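Local structure of tRNA dimethylallyltransferase (Bacillus halodurans, 3EXA) at residues Pro11-Gly15 / Leu204-Ile208; Ile241-Met246 / Thr262-Ser267; Gly42-Gly46 / Glu218-Glu223. The protein probably transfers a dimethylallyl group from dimethylallyl diphosphate to adenine 37 of tRNAs that read codons beginning with uridine, forming N6-(dimethylallyl)adenosine. All coordinates share one frame; numbering follows the deposited sequence.

Contact 1: Pro11-Gly15 / Leu204-Ile208; sequences PTAVG and LYDRI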
ATOM      1  N   PRO A  11      15.466  31.943  -6.047  1.00 19.63           N
ATOM      2  CA  PRO A  11      14.158  32.533  -5.730  1.00 25.42           C
ATOM      3  C   PRO A  11      13.554  33.276  -6.920  1.00 25.17           C
ATOM      4  O   PRO A  11      14.093  33.227  -8.023  1.00 28.98           O
ATOM      5  CB  PRO A  11      14.480  33.470  -4.571  1.00 18.19           C
ATOM      6  CG  PRO A  11      15.874  33.908  -4.891  1.00 23.06           C
ATOM      7  CD  PRO A  11      16.533  32.603  -5.279  1.00 18.85           C
ATOM      8  N   THR A  12      12.438  33.966  -6.695  1.00 28.16           N
ATOM      9  CA  THR A  12      11.773  34.723  -7.758  1.00 21.06           C
ATOM     10  C   THR A  12      12.371  36.115  -7.891  1.00 21.92           C
ATOM     11  O   THR A  12      12.815  36.702  -6.908  1.00 20.96           O
ATOM     12  CB  THR A  12      10.267  34.957  -7.475  1.00 28.45           C
ATOM     13  OG1 THR A  12       9.757  33.926  -6.622  1.00 25.24           O
ATOM     14  CG2 THR A  12       9.474  34.979  -8.791  1.00 30.93           C
ATOM     15  N   ALA A  13      12.357  36.630  -9.116  1.00 25.19           N
ATOM     16  CA  ALA A  13      12.839  37.965  -9.428  1.00 21.62           C
ATOM     17  C   ALA A  13      14.348  38.146  -9.533  1.00 22.42           C
ATOM     18  O   ALA A  13      14.828  39.275  -9.636  1.00 19.93           O
ATOM     19  CB  ALA A  13      12.261  38.960  -8.425  1.00 24.11           C
ATOM     20  N   VAL A  14      15.098  37.051  -9.528  1.00 25.89           N
ATOM     21  CA  VAL A  14      16.554  37.142  -9.646  1.00 18.70           C
ATOM     22  C   VAL A  14      17.037  37.053 -11.092  1.00 18.63           C
ATOM     23  O   VAL A  14      18.235  37.006 -11.339  1.00 15.19           O
ATOM     24  CB  VAL A  14      17.274  36.029  -8.843  1.00 20.40           C
ATOM     25  CG1 VAL A  14      17.202  36.320  -7.359  1.00 19.96           C
ATOM     26  CG2 VAL A  14      16.646  34.682  -9.146  1.00 20.91           C
ATOM     27  N   GLY A  15      16.118  37.004 -12.049  1.00 13.75           N
ATOM     28  CA  GLY A  15      16.544  36.950 -13.438  1.00 17.70           C
ATOM     29  C   GLY A  15      16.867  35.568 -13.953  1.00 16.92           C
ATOM     30  O   GLY A  15      17.729  35.402 -14.813  1.00 23.24           O
ATOM     31  N   LEU A 204      16.206  42.262  -3.604  1.00 19.00           N
ATOM     32  CA  LEU A 204      15.328  41.173  -3.995  1.00 12.96           C
ATOM     33  C   LEU A 204      13.882  41.404  -3.557  1.00 19.18           C
ATOM     34  O   LEU A 204      12.942  41.141  -4.319  1.00 26.26           O
ATOM     35  CB  LEU A 204      15.833  39.859  -3.398  1.00  9.02           C
ATOM     36  CG  LEU A 204      14.929  38.665  -3.726  1.00 14.57           C
ATOM     37  CD1 LEU A 204      15.107  38.315  -5.186  1.00 14.83           C
ATOM     38  CD2 LEU A 204      15.258  37.464  -2.845  1.00 14.86           C
ATOM     39  N   TYR A 205      13.696  41.883  -2.327  1.00 20.83           N
ATOM     40  CA  TYR A 205      12.355  42.135  -1.794  1.00 16.62           C
ATOM     41  C   TYR A 205      11.627  43.217  -2.582  1.00 16.02           C
ATOM     42  O   TYR A 205      10.459  43.051  -2.948  1.00  8.68           O
ATOM     43  CB  TYR A 205      12.414  42.525  -0.301  1.00 17.58           C
ATOM     44  CG  TYR A 205      12.638  41.360   0.652  1.00 21.62           C
ATOM     45  CD1 TYR A 205      12.661  40.046   0.181  1.00 25.27           C
ATOM     46  CD2 TYR A 205      12.821  41.569   2.022  1.00 18.51           C
ATOM     47  CE1 TYR A 205      12.865  38.968   1.038  1.00 17.78           C
ATOM     48  CE2 TYR A 205      13.024  40.487   2.899  1.00 20.88           C
ATOM     49  CZ  TYR A 205      13.046  39.187   2.390  1.00 25.77           C
ATOM     50  OH  TYR A 205      13.254  38.092   3.209  1.00 24.51           O
ATOM     51  N   ASP A 206      12.307  44.326  -2.846  1.00 14.61           N
ATOM     52  CA  ASP A 206      11.677  45.409  -3.600  1.00 24.98           C
ATOM     53  C   ASP A 206      11.258  44.925  -4.972  1.00 23.26           C
ATOM     54  O   ASP A 206      10.179  45.271  -5.455  1.00 20.89           O
ATOM     55  CB  ASP A 206      12.627  46.596  -3.758  1.00 25.91           C
ATOM     56  CG  ASP A 206      12.857  47.330  -2.459  1.00 33.73           C
ATOM     57  OD1 ASP A 206      13.608  48.323  -2.472  1.00 42.39           O
ATOM     58  OD2 ASP A 206      12.290  46.918  -1.426  1.00 35.05           O
ATOM     59  N   ARG A 207      12.109  44.123  -5.607  1.00 19.86           N
ATOM     60  CA  ARG A 207      11.773  43.617  -6.932  1.00 21.77           C
ATOM     61  C   ARG A 207      10.581  42.666  -6.852  1.00 14.07           C
ATOM     62  O   ARG A 207       9.848  42.512  -7.825  1.00  4.24           O
ATOM     63  CB  ARG A 207      12.980  42.912  -7.572  1.00 21.45           C
ATOM     64  CG  ARG A 207      14.070  43.852  -8.096  1.00 28.35           C
ATOM     65  CD  ARG A 207      15.351  43.075  -8.357  1.00 21.92           C
ATOM     66  NE  ARG A 207      15.164  42.055  -9.377  1.00 38.95           N
ATOM     67  CZ  ARG A 207      15.301  42.269 -10.681  1.00 45.55           C
ATOM     68  NH1 ARG A 207      15.637  43.472 -11.119  1.00 47.01           N
ATOM     69  NH2 ARG A 207      15.093  41.282 -11.548  1.00 51.80           N
ATOM     70  N   ILE A 208      10.390  42.043  -5.687  1.00 12.52           N
ATOM     71  CA  ILE A 208       9.280  41.122  -5.490  1.00 11.42           C
ATOM     72  C   ILE A 208       7.982  41.917  -5.287  1.00 13.78           C
ATOM     73  O   ILE A 208       6.932  41.532  -5.801  1.00 11.75           O
ATOM     74  CB  ILE A 208       9.555  40.165  -4.299  1.00 17.89           C
ATOM     75  CG1 ILE A 208      10.687  39.193  -4.682  1.00 16.24           C
ATOM     76  CG2 ILE A 208       8.290  39.403  -3.904  1.00  5.82           C
ATOM     77  CD1 ILE A 208      11.153  38.287  -3.575  1.00  5.80           C
TER

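Contact 2: Ile241-Met246 / Thr262-Ser267; sequences IGYKEM and TLKRNS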
ATOM      1  N   ILE A 241       0.313  30.389  -3.794  1.00 20.89           N
ATOM      2  CA  ILE A 241       0.693  31.603  -3.091  1.00 26.64           C
ATOM      3  C   ILE A 241       0.716  32.853  -3.984  1.00 26.70           C
ATOM      4  O   ILE A 241       1.694  33.605  -4.001  1.00 29.94           O
ATOM      5  CB  ILE A 241       2.076  31.398  -2.427  1.00 29.78           C
ATOM      6  CG1 ILE A 241       2.427  32.592  -1.552  1.00 36.80           C
ATOM      7  CG2 ILE A 241       3.135  31.166  -3.492  1.00 41.06           C
ATOM      8  CD1 ILE A 241       3.686  32.382  -0.748  1.00 41.34           C
ATOM      9  N   GLY A 242      -0.387  33.050  -4.703  1.00 27.49           N
ATOM     10  CA  GLY A 242      -0.573  34.172  -5.608  1.00 12.00           C
ATOM     11  C   GLY A 242      -2.006  34.241  -6.138  1.00 21.41           C
ATOM     12  O   GLY A 242      -2.354  35.169  -6.864  1.00 27.52           O
ATOM     13  N   TYR A 243      -2.835  33.250  -5.803  1.00 22.79           N
ATOM     14  CA  TYR A 243      -4.249  33.233  -6.208  1.00 15.77           C
ATOM     15  C   TYR A 243      -5.112  33.101  -4.948  1.00 16.68           C
ATOM     16  O   TYR A 243      -6.267  33.518  -4.929  1.00 15.70           O
ATOM     17  CB  TYR A 243      -4.580  32.056  -7.158  1.00 16.67           C
ATOM     18  CG  TYR A 243      -4.020  32.192  -8.562  1.00 10.82           C
ATOM     19  CD1 TYR A 243      -2.712  31.820  -8.838  1.00 19.34           C
ATOM     20  CD2 TYR A 243      -4.767  32.779  -9.585  1.00 13.63           C
ATOM     21  CE1 TYR A 243      -2.141  32.034 -10.089  1.00 18.36           C
ATOM     22  CE2 TYR A 243      -4.215  33.005 -10.849  1.00 12.88           C
ATOM     23  CZ  TYR A 243      -2.891  32.633 -11.088  1.00 24.32           C
ATOM     24  OH  TYR A 243      -2.292  32.900 -12.298  1.00 19.60           O
ATOM     25  N   LYS A 244      -4.545  32.518  -3.896  1.00 21.59           N
ATOM     26  CA  LYS A 244      -5.290  32.344  -2.659  1.00 22.82           C
ATOM     27  C   LYS A 244      -5.593  33.692  -1.998  1.00 20.27           C
ATOM     28  O   LYS A 244      -6.677  33.886  -1.470  1.00 22.07           O
ATOM     29  CB  LYS A 244      -4.541  31.412  -1.689  1.00 17.38           C
ATOM     30  CG  LYS A 244      -3.320  31.999  -1.026  1.00 24.81           C
ATOM     31  CD  LYS A 244      -2.664  31.018  -0.045  1.00 21.91           C
ATOM     32  CE  LYS A 244      -1.300  31.581   0.387  1.00 31.36           C
ATOM     33  NZ  LYS A 244      -0.554  30.746   1.373  1.00 32.70           N
ATOM     34  N   GLU A 245      -4.661  34.634  -2.053  1.00 20.04           N
ATOM     35  CA  GLU A 245      -4.908  35.932  -1.445  1.00 18.84           C
ATOM     36  C   GLU A 245      -6.104  36.611  -2.100  1.00 22.45           C
ATOM     37  O   GLU A 245      -6.958  37.190  -1.420  1.00 27.23           O
ATOM     38  CB  GLU A 245      -3.687  36.826  -1.566  1.00 17.40           C
ATOM     39  CG  GLU A 245      -2.461  36.295  -0.843  1.00 21.70           C
ATOM     40  CD  GLU A 245      -1.682  35.264  -1.634  1.00 26.42           C
ATOM     41  OE1 GLU A 245      -1.880  35.157  -2.872  1.00 30.13           O
ATOM     42  OE2 GLU A 245      -0.843  34.571  -1.015  1.00 30.04           O
HETATM   43  N   MSE A 246      -6.176  36.543  -3.421  1.00 22.51           N
HETATM   44  CA  MSE A 246      -7.297  37.147  -4.118  1.00 16.70           C
HETATM   45  C   MSE A 246      -8.594  36.419  -3.739  1.00 14.13           C
HETATM   46  O   MSE A 246      -9.643  37.044  -3.587  1.00 13.24           O
HETATM   47  CB  MSE A 246      -7.072  37.105  -5.633  1.00 19.46           C
HETATM   48  CG  MSE A 246      -5.920  37.984  -6.102  1.00 18.46           C
HETATM   49 SE   MSE A 246      -6.084  39.864  -5.546  1.00 36.78          SE
HETATM   50  CE  MSE A 246      -4.647  39.906  -4.226  1.00 29.52           C
ATOM     51  N   THR A 262      -0.779  41.200   1.740  1.00 21.43           N
ATOM     52  CA  THR A 262      -0.537  39.821   2.159  1.00 18.49           C
ATOM     53  C   THR A 262       0.141  39.005   1.062  1.00 19.12           C
ATOM     54  O   THR A 262       0.981  38.141   1.341  1.00 19.46           O
ATOM     55  CB  THR A 262      -1.856  39.145   2.587  1.00 19.03           C
ATOM     56  OG1 THR A 262      -2.314  39.737   3.813  1.00 22.05           O
ATOM     57  CG2 THR A 262      -1.655  37.640   2.793  1.00 17.58           C
ATOM     58  N   LEU A 263      -0.220  39.290  -0.182  1.00 14.01           N
ATOM     59  CA  LEU A 263       0.373  38.604  -1.325  1.00 15.41           C
ATOM     60  C   LEU A 263       1.848  38.957  -1.401  1.00 13.64           C
ATOM     61  O   LEU A 263       2.690  38.100  -1.650  1.00 18.31           O
ATOM     62  CB  LEU A 263      -0.320  39.031  -2.625  1.00 18.97           C
ATOM     63  CG  LEU A 263       0.369  38.641  -3.934  1.00 16.00           C
ATOM     64  CD1 LEU A 263       0.744  37.168  -3.902  1.00 13.59           C
ATOM     65  CD2 LEU A 263      -0.550  38.928  -5.107  1.00 19.09           C
ATOM     66  N   LYS A 264       2.160  40.231  -1.194  1.00 13.71           N
ATOM     67  CA  LYS A 264       3.542  40.666  -1.240  1.00 12.13           C
ATOM     68  C   LYS A 264       4.360  39.975  -0.157  1.00 14.11           C
ATOM     69  O   LYS A 264       5.465  39.485  -0.409  1.00  9.88           O
ATOM     70  CB  LYS A 264       3.626  42.179  -1.068  1.00 10.91           C
ATOM     71  CG  LYS A 264       3.222  42.963  -2.321  1.00 12.40           C
ATOM     72  CD  LYS A 264       3.251  44.472  -2.074  1.00 14.01           C
ATOM     73  CE  LYS A 264       3.005  45.263  -3.358  1.00 15.74           C
ATOM     74  NZ  LYS A 264       3.130  46.734  -3.149  1.00 12.64           N
ATOM     75  N   ARG A 265       3.802  39.941   1.048  1.00 15.60           N
ATOM     76  CA  ARG A 265       4.457  39.323   2.182  1.00 17.49           C
ATOM     77  C   ARG A 265       4.673  37.840   1.913  1.00 18.54           C
ATOM     78  O   ARG A 265       5.796  37.342   2.027  1.00 12.24           O
ATOM     79  CB  ARG A 265       3.607  39.543   3.431  1.00 23.32           C
ATOM     80  CG  ARG A 265       4.167  38.941   4.703  1.00 38.21           C
ATOM     81  CD  ARG A 265       3.823  39.833   5.898  1.00 50.12           C
ATOM     82  NE  ARG A 265       2.431  40.277   5.866  1.00 60.02           N
ATOM     83  CZ  ARG A 265       1.381  39.461   5.918  1.00 72.62           C
ATOM     84  NH1 ARG A 265       0.147  39.954   5.880  1.00 70.44           N
ATOM     85  NH2 ARG A 265       1.561  38.150   6.011  1.00 77.10           N
ATOM     86  N   ASN A 266       3.612  37.129   1.540  1.00 18.87           N
ATOM     87  CA  ASN A 266       3.767  35.707   1.253  1.00 17.60           C
ATOM     88  C   ASN A 266       4.777  35.487   0.128  1.00 13.91           C
ATOM     89  O   ASN A 266       5.519  34.509   0.156  1.00 16.90           O
ATOM     90  CB  ASN A 266       2.432  35.068   0.860  1.00 22.78           C
ATOM     91  CG  ASN A 266       1.408  35.125   1.969  1.00 16.01           C
ATOM     92  OD1 ASN A 266       1.754  35.153   3.147  1.00 19.45           O
ATOM     93  ND2 ASN A 266       0.136  35.131   1.596  1.00 13.96           N
ATOM     94  N   SER A 267       4.812  36.383  -0.857  1.00  9.89           N
ATOM     95  CA  SER A 267       5.759  36.236  -1.959  1.00  8.68           C
ATOM     96  C   SER A 267       7.199  36.369  -1.468  1.00 16.60           C
ATOM     97  O   SER A 267       8.094  35.669  -1.948  1.00 18.47           O
ATOM     98  CB  SER A 267       5.505  37.277  -3.056  1.00 17.24           C
ATOM     99  OG  SER A 267       4.323  36.998  -3.787  1.00 12.96           O
TER

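Contact 3: Gly42-Gly46 / Glu218-Glu223; sequences GMDIG and EGLIDE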
ATOM      1  N   GLY A  42      -4.164  29.471 -18.732  1.00 37.67           N
ATOM      2  CA  GLY A  42      -5.172  30.464 -18.408  1.00 38.57           C
ATOM      3  C   GLY A  42      -4.747  31.261 -17.191  1.00 39.22           C
ATOM      4  O   GLY A  42      -5.401  32.234 -16.814  1.00 41.76           O
HETATM    5  N   MSE A  43      -3.649  30.822 -16.577  1.00 33.39           N
HETATM    6  CA  MSE A  43      -3.074  31.455 -15.398  1.00 33.32           C
HETATM    7  C   MSE A  43      -1.698  31.957 -15.811  1.00 30.48           C
HETATM    8  O   MSE A  43      -0.681  31.328 -15.525  1.00 34.41           O
HETATM    9  CB  MSE A  43      -2.955  30.426 -14.265  1.00 33.20           C
HETATM   10  CG  MSE A  43      -4.311  30.022 -13.675  1.00 35.92           C
HETATM   11 SE   MSE A  43      -4.324  28.440 -12.556  1.00 35.48          SE
HETATM   12  CE  MSE A  43      -3.916  29.192 -10.826  1.00 29.17           C
ATOM     13  N   ASP A  44      -1.670  33.088 -16.502  1.00 29.38           N
ATOM     14  CA  ASP A  44      -0.412  33.636 -16.983  1.00 26.40           C
ATOM     15  C   ASP A  44       0.143  34.733 -16.084  1.00 27.08           C
ATOM     16  O   ASP A  44       1.338  34.760 -15.785  1.00 24.68           O
ATOM     17  CB  ASP A  44      -0.602  34.178 -18.403  1.00 32.46           C
ATOM     18  CG  ASP A  44      -1.261  33.170 -19.331  1.00 34.61           C
ATOM     19  OD1 ASP A  44      -0.829  31.995 -19.336  1.00 41.58           O
ATOM     20  OD2 ASP A  44      -2.203  33.553 -20.061  1.00 32.75           O
ATOM     21  N   ILE A  45      -0.727  35.633 -15.646  1.00 23.64           N
ATOM     22  CA  ILE A  45      -0.303  36.737 -14.799  1.00 21.86           C
ATOM     23  C   ILE A  45       0.123  36.304 -13.411  1.00 17.79           C
ATOM     24  O   ILE A  45       1.259  36.536 -13.006  1.00 24.90           O
ATOM     25  CB  ILE A  45      -1.413  37.768 -14.670  1.00 18.88           C
ATOM     26  CG1 ILE A  45      -1.764  38.301 -16.059  1.00 16.88           C
ATOM     27  CG2 ILE A  45      -0.974  38.879 -13.746  1.00 20.31           C
ATOM     28  CD1 ILE A  45      -3.047  39.073 -16.115  1.00 12.50           C
ATOM     29  N   GLY A  46      -0.782  35.668 -12.680  1.00 22.98           N
ATOM     30  CA  GLY A  46      -0.455  35.234 -11.331  1.00 20.88           C
ATOM     31  C   GLY A  46       0.749  34.314 -11.233  1.00 25.41           C
ATOM     32  O   GLY A  46       1.356  34.197 -10.176  1.00 22.27           O
ATOM     33  N   GLU A 218      -1.471  44.355 -14.552  1.00 20.08           N
ATOM     34  CA  GLU A 218      -1.787  43.558 -15.743  1.00 19.74           C
ATOM     35  C   GLU A 218      -3.147  42.885 -15.686  1.00 16.88           C
ATOM     36  O   GLU A 218      -3.688  42.496 -16.716  1.00 16.75           O
ATOM     37  CB  GLU A 218      -0.714  42.494 -15.966  1.00 25.94           C
ATOM     38  CG  GLU A 218       0.574  43.043 -16.544  1.00 34.86           C
ATOM     39  CD  GLU A 218       1.764  42.143 -16.277  1.00 45.82           C
ATOM     40  OE1 GLU A 218       2.883  42.512 -16.687  1.00 42.71           O
ATOM     41  OE2 GLU A 218       1.589  41.071 -15.651  1.00 50.14           O
ATOM     42  N   GLY A 219      -3.692  42.737 -14.483  1.00 14.82           N
ATOM     43  CA  GLY A 219      -4.995  42.117 -14.350  1.00 20.45           C
ATOM     44  C   GLY A 219      -5.108  40.908 -13.436  1.00 19.31           C
ATOM     45  O   GLY A 219      -6.022  40.105 -13.606  1.00 24.05           O
ATOM     46  N   LEU A 220      -4.208  40.765 -12.470  1.00 18.52           N
ATOM     47  CA  LEU A 220      -4.272  39.628 -11.555  1.00 19.78           C
ATOM     48  C   LEU A 220      -5.701  39.398 -11.068  1.00 20.50           C
ATOM     49  O   LEU A 220      -6.241  38.304 -11.215  1.00 20.81           O
ATOM     50  CB  LEU A 220      -3.369  39.866 -10.345  1.00 17.76           C
ATOM     51  CG  LEU A 220      -3.365  38.703  -9.349  1.00 13.13           C
ATOM     52  CD1 LEU A 220      -2.919  37.430 -10.067  1.00  6.32           C
ATOM     53  CD2 LEU A 220      -2.436  39.021  -8.188  1.00  5.71           C
ATOM     54  N   ILE A 221      -6.302  40.443 -10.496  1.00 19.99           N
ATOM     55  CA  ILE A 221      -7.669  40.382  -9.976  1.00 24.60           C
ATOM     56  C   ILE A 221      -8.661  39.804 -10.984  1.00 20.10           C
ATOM     57  O   ILE A 221      -9.475  38.950 -10.639  1.00 20.32           O
ATOM     58  CB  ILE A 221      -8.173  41.788  -9.549  1.00 23.94           C
ATOM     59  CG1 ILE A 221      -7.221  42.390  -8.521  1.00 14.56           C
ATOM     60  CG2 ILE A 221      -9.568  41.676  -8.960  1.00 16.64           C
ATOM     61  CD1 ILE A 221      -7.554  43.802  -8.141  1.00 28.68           C
ATOM     62  N   ASP A 222      -8.603  40.279 -12.222  1.00 18.47           N
ATOM     63  CA  ASP A 222      -9.499  39.778 -13.255  1.00 21.85           C
ATOM     64  C   ASP A 222      -9.236  38.304 -13.492  1.00 25.38           C
ATOM     65  O   ASP A 222     -10.170  37.516 -13.628  1.00 23.13           O
ATOM     66  CB  ASP A 222      -9.289  40.530 -14.565  1.00 37.03           C
ATOM     67  CG  ASP A 222      -9.844  41.921 -14.522  1.00 47.77           C
ATOM     68  OD1 ASP A 222     -11.081  42.047 -14.311  1.00 51.45           O
ATOM     69  OD2 ASP A 222      -9.052  42.877 -14.699  1.00 46.62           O
ATOM     70  N   GLU A 223      -7.952  37.949 -13.540  1.00 18.17           N
ATOM     71  CA  GLU A 223      -7.527  36.576 -13.767  1.00 17.20           C
ATOM     72  C   GLU A 223      -8.068  35.661 -12.679  1.00 17.93           C
ATOM     73  O   GLU A 223      -8.481  34.538 -12.963  1.00 26.01           O
ATOM     74  CB  GLU A 223      -5.994  36.490 -13.814  1.00 13.29           C
ATOM     75  CG  GLU A 223      -5.471  35.102 -14.165  1.00 16.37           C
ATOM     76  CD  GLU A 223      -3.957  35.018 -14.191  1.00 20.86           C
ATOM     77  OE1 GLU A 223      -3.320  35.230 -13.136  1.00 30.88           O
ATOM     78  OE2 GLU A 223      -3.396  34.738 -15.270  1.00 32.29           O
TER

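Contact 1: Pro11-Gly15 / Leu204-Ile208
Ala13, at the bend of the irregular loop Pro11-Gly15, faces one side of helix 201-218, its CA coming to 6.2 Å from the CA of Ile208. The polar half of the contact is a textbook case of an arginine gripping a single carbonyl. Arg207 presents the side of its guanidinium carrying NE and NH2, and both nitrogens converge on Ala13 O. NE lies 2.8 Å from Ala13 O and sits nearly on the extension of the carbonyl bond; NH2, at the same separation, stands above the carbonyl plane instead. Neither hydrogen bond is straight, as expected when two neighbouring donors share one acceptor, yet the oxygen remains within 7° of the guanidinium plane. A bend at chi3 (62°) brings NE and NH2 round to Ala13 O, while the arginine CB rests against Ala13 CB. The loop joins strand 4-9 to helix 16-25 and is the P-loop (Walker A) of the nucleotide-binding fold, predicted to bind ATP and, by similarity, to contact substrate; Gly15 is the N-cap of the helix that follows. Pro11 O also accepts a hydrogen bond from Lys16 NZ, at the start of helix 16-25. Leu204 supplies the apolar half. Its CD1 is the busier branch, 3.6 Å from Val14 CG1 and also against Thr12 O, whereas CD2 reaches Pro11 CG at 4.1 Å. CG of Leu204 is anti to the backbone N (chi1 178°), which swings both methyls from a flank of the helix to the loop. Ile208 adds CG1, lying 4.1 Å from Ala13 CB, and the alanine methyl thereby touches two successive helix residues. Behind the contact, helix 256-279 lends Leu275 to Pro11 and Ala271 to Ile208.

Contact 2: Ile241-Met246 / Thr262-Ser267
Glu245 reaches across to helix 256-279 over the backbone of Leu263, and its atoms meet Leu263, Thr262 and Asn266 in turn. CB points toward that helix and meets Leu263 CB at 4.2 Å. CG then lies over the backbone, 3.7 Å from Leu263 CA, with Thr262 CG2 on its flank. A bend at chi2 (82°) turns the carboxylate along the helix instead of past it, and its two oxygens part company. OE1 faces the methyl Leu263 CD1 at 3.5 Å. OE2 takes a hydrogen bond of 2.8 Å from Asn266 ND2 on its anti lone pair, with the N-H fairly straight at 161°. The donor bond stays close to the amide plane of Asn266, although amide and carboxylate are turned 46° against each other. The contact joins the first turn of helix 244-251, whose N-cap is Tyr243, to helix 256-279 in a helical hairpin; residues 239-244, by similarity, interact with the substrate tRNA. Before the turn, Ile241 lays CG1 and CD1 against Asn266 CB, with CG1 at 3.5 Å from that atom. Asn266 is therefore touched on its aliphatic stem by the isoleucine and at its amide by the glutamate. Leu263 CD1 also covers Gly242 CA, while its CD2 approaches the selenomethionine methyl Met246 CE at 4.3 Å. Leu220 of helix 220-229 and Val212 of helix 201-218 also touch the leucine.

Contact 3: Gly42-Gly46 / Glu218-Glu223
A buried carboxylate bound by successive backbone amides holds the loop that follows strand 29-33 against the start of helix 220-229. Glu223 extends fully from that helix, with CG anti to the backbone N (chi1 -175°) and the chain straight beyond it, and delivers its two oxygens to the turn at Asp44-Gly46. OE1 accepts from Gly46 N at 2.6 Å on its syn lone pair, and the N-H is nearly straight at 160°. OE2 takes Ile45 N at 2.8 Å, also from the syn side but 23° out of the carboxylate plane, while the bond from Asp44 N to the same oxygen is weak. With an amide on each oxygen, the carboxylate has its rotation fixed, and the bonds probably help to hold the turn. Tyr243 OH is a further partner of OE1. These donors probably stabilise the negative charge inside the protein. A glutamine in place of Glu223 would probably leave one of the amides at Ile45 or Gly46 facing an NH2 group, without an acceptor. The side chains of Ile45 and Glu223 lie alongside, pointing opposite ways. The isoleucine CD1 stops 3.5 Å from Glu218 O, and its CG2 rests 4.3 Å from Leu220 CB. At Gly46 the chain passes close, with Leu220 CD1 at 3.5 Å from Gly46 CA, where a side chain would be crowded. Asp44 turns its own carboxylate to Lys49. Gly219, with positive phi, ends helix 201-218 in a Schellman motif and serves as N-cap of helix 220-229, so the loop packs over the junction of two consecutive helices. Met215 of helix 201-218 flanks both Ile45 and Leu220, and helix 256-279 meets Leu220 through Leu263.

Contacts 1 and 3 each join a loop after a strand of the parallel sheet to the helices that follow strand 191-198, and contact 2 joins two of the later helices to each other. Contacts 1 and 2 have centres about 15 Å apart and meet where Ile208 CG2 packs 3.6 Å from Ser267 CB. Contacts 2 and 3 are closer, with centres about 13 Å apart: Tyr243 OH lies 2.7 Å from Glu223 OE1, a probable hydrogen bond, and Leu263 packs on Leu220. Contacts 1 and 3 do not touch, but helix 201-218 leads directly into helix 220-229. Contact 1 holds the P-loop itself; the side chain of Ser267 in contact 2 comes within about 6 Å of that of Thr12, a substrate-binding residue by similarity.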